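Local coordinates for protein L-tyrosine isonitrile synthase (Pseudomonas aeruginosa, PDB 3E59) that makes the isonitrile group on L-tyrosine, taking its carbon from C2 of ribulose 5-phosphate, in the biosynthesis of paerucumarin, at residues Leu93-Leu96 against Cys97-Gln101; Asp156-Ala159 against Phe160-Gln163; Ala191-Glu194 against Gly195-Tyr199; Ala242-Ala245 against Asp246-Arg250. All coordinates share one frame; numbering follows the deposited sequence.

Contact 1: Leu93-Leu96 against Cys97-Gln101; sequences LNHL and CQRIQ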
# COMPACT_ATOMS: atom_id res chain seq x y z
N LEU A 93 -5.31 -0.76 -11.04
CA LEU A 93 -5.76 -1.92 -10.28
C LEU A 93 -7.05 -2.45 -10.88
O LEU A 93 -7.25 -3.66 -10.97
CB LEU A 93 -5.96 -1.56 -8.81
CG LEU A 93 -4.73 -1.28 -7.93
CD1 LEU A 93 -5.19 -0.78 -6.58
CD2 LEU A 93 -3.87 -2.51 -7.79
N ASN A 94 -7.92 -1.52 -11.27
CA ASN A 94 -9.14 -1.90 -11.96
C ASN A 94 -8.88 -2.60 -13.29
O ASN A 94 -9.56 -3.57 -13.62
CB ASN A 94 -10.08 -0.72 -12.14
CG ASN A 94 -11.47 -1.16 -12.51
OD1 ASN A 94 -12.17 -1.74 -11.69
ND2 ASN A 94 -11.87 -0.93 -13.76
N HIS A 95 -7.91 -2.12 -14.07
CA HIS A 95 -7.63 -2.71 -15.38
C HIS A 95 -6.98 -4.08 -15.24
O HIS A 95 -7.21 -4.96 -16.05
CB HIS A 95 -6.78 -1.78 -16.26
CG HIS A 95 -6.67 -2.23 -17.69
ND1 HIS A 95 -5.46 -2.55 -18.28
CD2 HIS A 95 -7.62 -2.45 -18.63
CE1 HIS A 95 -5.68 -2.93 -19.54
NE2 HIS A 95 -6.98 -2.87 -19.77
N LEU A 96 -6.16 -4.25 -14.21
CA LEU A 96 -5.62 -5.56 -13.85
C LEU A 96 -6.74 -6.62 -13.69
O LEU A 96 -6.64 -7.75 -14.19
CB LEU A 96 -4.78 -5.43 -12.57
CG LEU A 96 -3.97 -6.61 -12.02
CD1 LEU A 96 -2.81 -7.00 -12.93
CD2 LEU A 96 -3.45 -6.24 -10.66
N CYS A 97 -7.82 -6.24 -13.00
CA CYS A 97 -8.97 -7.13 -12.80
C CYS A 97 -9.66 -7.45 -14.13
O CYS A 97 -10.07 -8.59 -14.35
CB CYS A 97 -9.98 -6.50 -11.81
SG CYS A 97 -9.45 -6.47 -10.07
N GLN A 98 -9.76 -6.43 -15.00
CA GLN A 98 -10.36 -6.59 -16.34
C GLN A 98 -9.54 -7.54 -17.22
O GLN A 98 -10.09 -8.41 -17.90
CB GLN A 98 -10.56 -5.22 -17.02
CG GLN A 98 -11.60 -4.31 -16.33
CD GLN A 98 -11.76 -2.94 -17.00
OE1 GLN A 98 -10.78 -2.29 -17.36
NE2 GLN A 98 -13.00 -2.51 -17.15
N ARG A 99 -8.22 -7.38 -17.21
CA ARG A 99 -7.33 -8.29 -17.96
C ARG A 99 -7.46 -9.76 -17.52
O ARG A 99 -7.43 -10.65 -18.36
CB ARG A 99 -5.86 -7.84 -17.89
CG ARG A 99 -5.61 -6.49 -18.55
CD ARG A 99 -4.16 -6.29 -18.94
NE ARG A 99 -3.96 -6.44 -20.39
CZ ARG A 99 -3.53 -7.54 -20.99
NH1 ARG A 99 -3.22 -8.63 -20.30
NH2 ARG A 99 -3.39 -7.55 -22.31
N ILE A 100 -7.59 -10.00 -16.22
CA ILE A 100 -7.86 -11.34 -15.68
C ILE A 100 -9.21 -11.85 -16.21
O ILE A 100 -9.31 -13.01 -16.61
CB ILE A 100 -7.82 -11.36 -14.12
CG1 ILE A 100 -6.38 -11.16 -13.61
CG2 ILE A 100 -8.41 -12.66 -13.58
CD1 ILE A 100 -6.25 -10.98 -12.10
N GLN A 101 -10.23 -10.98 -16.22
CA GLN A 101 -11.57 -11.34 -16.69
C GLN A 101 -11.62 -11.70 -18.20
O GLN A 101 -12.57 -12.33 -18.67
CB GLN A 101 -12.59 -10.25 -16.33
CG GLN A 101 -14.05 -10.73 -16.43
CD GLN A 101 -15.01 -9.93 -15.56
OE1 GLN A 101 -14.93 -8.70 -15.49
NE2 GLN A 101 -15.94 -10.63 -14.91
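His95 and Arg99 meet one turn apart on the outward side of helix 84-103, and their contact is carbon against ring. The Arg99 chain passes over one face of the imidazole with its CG, a CH-pi contact 4.0 Å from the centroid of the His95 ring and displaced toward the rim. His95 gets there because its CG stands anti to the backbone N (chi1 -170°), which swings the ring along the helix toward Arg99. The Arg99 chain then bends at chi3, and its guanidinium turns 69° from the ring plane instead of stacking on it; NH1 makes a long, weak ion pair with Glu18.

Two amides extend the polar side. Gln98 OE1 lies in the plane of the imidazole at its edge, 3.4 Å from His95 CD2, while the amide stands nearly upright to the ring. Asn94 ND2 sits over one face of the Gln98 amide, 3.8 Å from Gln98 CD, the two amide planes 51° apart; Asn94 OD1 accepts from His148 N.

Backbone bonds run i to i+4 throughout. Arg99 N to His95 O is short and straight at 2.9 Å, Gln98 N to Asn94 O and Ile100 N to Leu96 O are both 3.2 Å, and Cys97 N to Leu93 O is weak.

Leu93, Cys97 and Ile100 face inward on strands 60-64 and 108-112. The helix is thus amphipathic: aliphatic groups and a thiol meet the parallel sheet, while the outer side is held by carbon-to-ring and edge contacts, with no hydrogen bond between these side chains.

Contact 2: Asp156-Ala159 against Phe160-Gln163; sequences DVRA and FEAQ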
# COMPACT_ATOMS: atom_id res chain seq x y z
N ASP A 156 -15.68 -0.68 9.09
CA ASP A 156 -16.57 -1.63 8.42
C ASP A 156 -16.54 -3.01 9.05
O ASP A 156 -17.32 -3.88 8.67
CB ASP A 156 -16.23 -1.71 6.93
CG ASP A 156 -16.36 -0.36 6.23
OD1 ASP A 156 -17.27 0.41 6.58
OD2 ASP A 156 -15.54 -0.07 5.33
N VAL A 157 -15.62 -3.23 10.00
CA VAL A 157 -15.54 -4.51 10.71
C VAL A 157 -16.83 -4.72 11.50
O VAL A 157 -17.11 -4.03 12.49
CB VAL A 157 -14.28 -4.61 11.63
CG1 VAL A 157 -14.27 -5.93 12.41
CG2 VAL A 157 -13.00 -4.47 10.80
N ARG A 158 -17.63 -5.68 11.02
CA ARG A 158 -18.94 -5.99 11.59
C ARG A 158 -18.87 -6.24 13.10
O ARG A 158 -19.73 -5.77 13.84
CB ARG A 158 -19.55 -7.20 10.86
CG ARG A 158 -21.03 -7.42 11.10
CD ARG A 158 -21.57 -8.52 10.19
NE ARG A 158 -22.82 -9.09 10.69
CZ ARG A 158 -23.50 -10.07 10.09
NH1 ARG A 158 -23.07 -10.59 8.95
NH2 ARG A 158 -24.63 -10.52 10.63
N ALA A 159 -17.83 -6.94 13.54
CA ALA A 159 -17.67 -7.30 14.95
C ALA A 159 -17.43 -6.09 15.85
O ALA A 159 -17.71 -6.15 17.05
CB ALA A 159 -16.55 -8.32 15.10
N PHE A 160 -16.92 -5.01 15.27
CA PHE A 160 -16.60 -3.78 16.00
C PHE A 160 -17.68 -2.69 15.84
O PHE A 160 -17.42 -1.51 16.10
CB PHE A 160 -15.26 -3.20 15.52
CG PHE A 160 -14.08 -4.13 15.65
CD1 PHE A 160 -14.09 -5.23 16.52
CD2 PHE A 160 -12.91 -3.86 14.94
CE1 PHE A 160 -12.99 -6.06 16.62
CE2 PHE A 160 -11.80 -4.67 15.05
CZ PHE A 160 -11.83 -5.78 15.89
N GLU A 161 -18.87 -3.10 15.39
CA GLU A 161 -19.95 -2.19 14.98
C GLU A 161 -20.26 -1.05 15.96
O GLU A 161 -20.26 0.12 15.58
CB GLU A 161 -21.22 -3.00 14.70
CG GLU A 161 -21.95 -2.59 13.43
CD GLU A 161 -22.99 -3.61 12.98
OE1 GLU A 161 -22.85 -4.15 11.86
OE2 GLU A 161 -23.94 -3.87 13.75
N ALA A 162 -20.51 -1.40 17.23
CA ALA A 162 -20.83 -0.43 18.28
C ALA A 162 -19.81 0.72 18.37
O ALA A 162 -20.18 1.85 18.71
CB ALA A 162 -20.95 -1.13 19.64
N GLN A 163 -18.55 0.42 18.06
CA GLN A 163 -17.46 1.38 18.22
C GLN A 163 -17.06 2.06 16.92
O GLN A 163 -16.02 2.72 16.84
CB GLN A 163 -16.24 0.70 18.87
CG GLN A 163 -16.45 0.35 20.35
CD GLN A 163 -16.94 1.53 21.20
OE1 GLN A 163 -17.66 1.34 22.19
NE2 GLN A 163 -16.56 2.74 20.80
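Val157 packs its CG1 methyl over one face of the Phe160 ring, and this is the tight part of a short 3-10 turn in the loop between strand 149-151 and helix 167-178. The methyl carbon is 3.8 Å from the ring centroid, a CH-pi contact offset toward the CD2 rim, where CG1 to Phe160 CD2 closes to 3.5 Å. With CG1 anti to its own backbone N (chi1 177°), Val157 lies alongside the phenyl group and points the same way. Leu243 of helix 219-247 touches both residues, and Leu170 and Leu173 of helix 167-178 also pack on the ring.

The solvent side is looser. Arg158 and Glu161 extend side by side with guanidinium and carboxylate planes almost parallel, yet Arg158 NE and Glu161 OE1 stay 5.1 Å apart. Their nearest side-chain approach is Arg158 CG to Glu161 OE1 at 3.8 Å.

Two i to i+3 bonds close the turn: Phe160 N to Val157 O at 3.0 Å and Glu161 N to Arg158 O at 3.2 Å. Both donors sit well above the carbonyl planes, and both bonds are bent. Apolar contact and the two backbone bonds together hold the inner face, whereas the opposite charges outside probably contribute no more than a weak, solvent-screened attraction.

Contact 3: Ala191-Glu194 against Gly195-Tyr199; sequences ASEE and GLLLY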
# COMPACT_ATOMS: atom_id res chain seq x y z
N ALA A 191 14.63 -11.36 13.06
CA ALA A 191 14.78 -12.77 12.71
C ALA A 191 15.14 -13.01 11.25
O ALA A 191 15.55 -14.12 10.89
CB ALA A 191 13.52 -13.58 13.08
N SER A 192 15.00 -11.99 10.41
CA SER A 192 15.32 -12.16 8.99
C SER A 192 15.86 -10.90 8.30
O SER A 192 15.65 -9.78 8.77
CB SER A 192 14.09 -12.69 8.22
OG SER A 192 13.10 -11.68 8.11
N GLU A 193 16.58 -11.13 7.21
CA GLU A 193 17.03 -10.07 6.30
C GLU A 193 15.91 -9.11 5.97
O GLU A 193 16.08 -7.89 6.11
CB GLU A 193 17.60 -10.68 5.00
CG GLU A 193 17.65 -9.71 3.80
CD GLU A 193 18.30 -10.28 2.55
OE1 GLU A 193 18.50 -11.52 2.47
OE2 GLU A 193 18.61 -9.49 1.63
N GLU A 194 14.76 -9.66 5.55
CA GLU A 194 13.62 -8.89 5.05
C GLU A 194 12.88 -8.16 6.15
O GLU A 194 12.30 -7.10 5.91
CB GLU A 194 12.63 -9.79 4.31
CG GLU A 194 13.18 -10.45 3.04
CD GLU A 194 13.80 -11.81 3.30
OE1 GLU A 194 14.26 -12.07 4.43
OE2 GLU A 194 13.84 -12.61 2.36
N GLY A 195 12.87 -8.74 7.35
CA GLY A 195 12.34 -8.05 8.52
C GLY A 195 13.12 -6.77 8.79
O GLY A 195 12.53 -5.71 9.02
N LEU A 196 14.45 -6.86 8.74
CA LEU A 196 15.27 -5.66 8.94
C LEU A 196 15.15 -4.65 7.80
O LEU A 196 15.23 -3.44 8.03
CB LEU A 196 16.73 -6.03 9.19
CG LEU A 196 17.02 -6.70 10.55
CD1 LEU A 196 18.48 -7.06 10.61
CD2 LEU A 196 16.66 -5.79 11.71
N LEU A 197 14.94 -5.15 6.58
CA LEU A 197 14.75 -4.31 5.40
C LEU A 197 13.46 -3.53 5.53
O LEU A 197 13.43 -2.36 5.20
CB LEU A 197 14.79 -5.13 4.09
CG LEU A 197 16.15 -5.69 3.62
CD1 LEU A 197 16.01 -6.49 2.33
CD2 LEU A 197 17.20 -4.58 3.46
N LEU A 198 12.41 -4.20 6.03
CA LEU A 198 11.15 -3.54 6.34
C LEU A 198 11.30 -2.49 7.42
O LEU A 198 10.89 -1.35 7.24
CB LEU A 198 10.09 -4.58 6.77
CG LEU A 198 8.72 -3.99 7.15
CD1 LEU A 198 8.04 -3.30 5.97
CD2 LEU A 198 7.80 -5.07 7.76
N TYR A 199 11.86 -2.88 8.56
CA TYR A 199 12.10 -1.93 9.64
C TYR A 199 12.82 -0.64 9.13
O TYR A 199 12.41 0.47 9.45
CB TYR A 199 12.86 -2.60 10.81
CG TYR A 199 13.11 -1.66 11.96
CD1 TYR A 199 14.39 -1.17 12.23
CD2 TYR A 199 12.05 -1.21 12.76
CE1 TYR A 199 14.61 -0.28 13.26
CE2 TYR A 199 12.26 -0.31 13.80
CZ TYR A 199 13.53 0.15 14.04
OH TYR A 199 13.76 1.03 15.08
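Ser192 is the N-cap of helix 193-210: its OG reaches forward and accepts from Gly195 N, three residues on, at 3.0 Å. The hydroxyl oxygen sits between the backbone N and the carbonyl carbon of its own residue (chi1 71°), the rotamer that brings it over the first turn and within bonding distance of an amide at the helix start. The bond is moderately bent, 152° at the hydrogen. Ser192 O also serves the helix, taking Leu196 N at 3.2 Å.

Farther round the turn, Glu193 and Leu197 run side by side and point the same way. The methylene CG of Glu193 comes closest to Leu197 CD1, at 3.9 Å, with OE2 almost as near, and the extended chain carries the carboxylate on to His29, which is hydrogen-bonded to OE2. Leu197 also touches Tyr26. Glu194 behaves differently: its chain bends at chi2, and the residue also packs on Tyr26.

Leu198 leads away toward Ile234 and Trp238 of helix 219-247, while its backbone continues the helix. Its amide N gives Glu194 O a 2.9 Å bond, with the donor tilted 33° from the carbonyl plane.

Contact 4: Ala242-Ala245 against Asp246-Arg250; sequences ALLA and DQFPR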
# COMPACT_ATOMS: atom_id res chain seq x y z
N ALA A 242 -3.54 -9.38 10.14
CA ALA A 242 -4.07 -10.54 10.86
C ALA A 242 -5.60 -10.52 10.95
O ALA A 242 -6.27 -11.54 10.71
CB ALA A 242 -3.43 -10.62 12.24
N LEU A 243 -6.15 -9.35 11.28
CA LEU A 243 -7.59 -9.13 11.24
C LEU A 243 -8.17 -9.49 9.86
O LEU A 243 -9.14 -10.24 9.78
CB LEU A 243 -7.92 -7.67 11.63
CG LEU A 243 -9.41 -7.27 11.61
CD1 LEU A 243 -9.72 -6.17 12.62
CD2 LEU A 243 -9.88 -6.86 10.21
N LEU A 244 -7.57 -8.99 8.79
CA LEU A 244 -8.04 -9.27 7.43
C LEU A 244 -7.88 -10.73 6.99
O LEU A 244 -8.61 -11.20 6.12
CB LEU A 244 -7.32 -8.36 6.42
CG LEU A 244 -7.53 -6.85 6.52
CD1 LEU A 244 -6.47 -6.11 5.68
CD2 LEU A 244 -8.96 -6.49 6.08
N ALA A 245 -6.91 -11.45 7.57
CA ALA A 245 -6.76 -12.88 7.26
C ALA A 245 -7.95 -13.69 7.79
O ALA A 245 -8.34 -14.71 7.22
CB ALA A 245 -5.44 -13.44 7.79
N ASP A 246 -8.55 -13.22 8.89
CA ASP A 246 -9.78 -13.83 9.41
C ASP A 246 -11.03 -13.33 8.71
O ASP A 246 -11.99 -14.07 8.55
CB ASP A 246 -9.89 -13.61 10.92
CG ASP A 246 -9.02 -14.57 11.72
OD1 ASP A 246 -8.45 -15.50 11.13
OD2 ASP A 246 -8.92 -14.37 12.95
N GLN A 247 -11.02 -12.07 8.27
CA GLN A 247 -12.15 -11.53 7.53
C GLN A 247 -12.25 -12.19 6.16
O GLN A 247 -13.34 -12.58 5.74
CB GLN A 247 -12.07 -10.01 7.37
CG GLN A 247 -12.16 -9.22 8.68
CD GLN A 247 -13.54 -9.24 9.29
OE1 GLN A 247 -13.70 -9.51 10.50
NE2 GLN A 247 -14.55 -8.96 8.48
N PHE A 248 -11.10 -12.32 5.49
CA PHE A 248 -11.01 -12.81 4.10
C PHE A 248 -9.92 -13.88 3.98
O PHE A 248 -8.88 -13.62 3.38
CB PHE A 248 -10.66 -11.67 3.12
CG PHE A 248 -11.51 -10.44 3.27
CD1 PHE A 248 -12.87 -10.48 2.94
CD2 PHE A 248 -10.96 -9.25 3.74
CE1 PHE A 248 -13.67 -9.34 3.09
CE2 PHE A 248 -11.74 -8.11 3.89
CZ PHE A 248 -13.11 -8.15 3.57
N PRO A 249 -10.17 -15.08 4.54
CA PRO A 249 -9.11 -16.11 4.61
C PRO A 249 -8.48 -16.52 3.26
O PRO A 249 -7.26 -16.68 3.18
CB PRO A 249 -9.82 -17.31 5.26
CG PRO A 249 -10.98 -16.70 6.00
CD PRO A 249 -11.43 -15.58 5.12
N ARG A 250 -9.29 -16.65 2.22
CA ARG A 250 -8.82 -17.21 0.96
C ARG A 250 -8.23 -16.17 0.00
O ARG A 250 -7.44 -16.52 -0.87
CB ARG A 250 -9.94 -17.98 0.26
CG ARG A 250 -10.61 -19.07 1.13
CD ARG A 250 -11.56 -19.91 0.28
NE ARG A 250 -12.63 -19.10 -0.28
CZ ARG A 250 -13.18 -19.26 -1.49
NH1 ARG A 250 -12.75 -20.22 -2.30
NH2 ARG A 250 -14.14 -18.44 -1.88
O HOH W 1 -11.33 -10.54 11.83
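The C-terminal end of helix 219-247 is where Leu244 and Phe248 meet, as the chain leaves helical geometry and heads for strand 252-255. Phe248 N still gives Leu244 O a 2.8 Å bond, although its residue has already left helical phi and psi. The Phe248 side chain crosses that of Leu244 at a slant, with Leu244 CD2 3.9 Å from Phe248 CE2. Both residues rest on Val63 of strand 60-64, and Phe152 meets the Phe248 ring edge-to-face.

One residue earlier, Leu243 and Gln247 form a second pair. Leu243 CG lies anti to the backbone N (chi1 179°), sending CD2 along the helix to 3.6 Å from Gln247 CG. The Gln247 chain bends at chi2, and a water bridges the two residues, donating to Leu243 O at 3.0 Å and to Gln247 OE1 at 2.9 Å. Leu243 O also accepts Gln247 N at 3.0 Å, so it is shared between the Gln247 amide and the water, with a weak third approach from Asp246 N. Asp246 N is also weakly bonded to Ala242 O; its carboxylate turns to Tyr178 OH.

Pro249 has no amide hydrogen to continue the series. Instead its CA comes 3.1 Å from Ala245 O in a CA-H...O contact. A last i to i+4 amide bond followed by a proline that cannot donate is a familiar way for an alpha-helix to end, here at an alpha-to-beta connection leading into the central parallel sheet.

Contacts 2 and 4 form one packed unit, with centres 15 Å apart: Phe160 CE2 meets Leu243 CD1 at 3.5 Å, and Val157 CG2 reaches Leu243 CD2 at 4.0 Å, so the 3-10 turn sits against the last turns of helix 219-247. Contact 3 begins the preceding helix, 193-210; its nearest atoms are about 12 Å from contact 4, though Leu198 packs on an earlier part of helix 219-247. The Leu198 side chain is about 5 Å from a bound phosphate ion, probably from the crystallisation liquor. Contact 1 stands apart, its centre about 32 Å from that of contact 3 on the opposite side of the chain's centre. Contacts 1 and 4 both pack on strand 60-64.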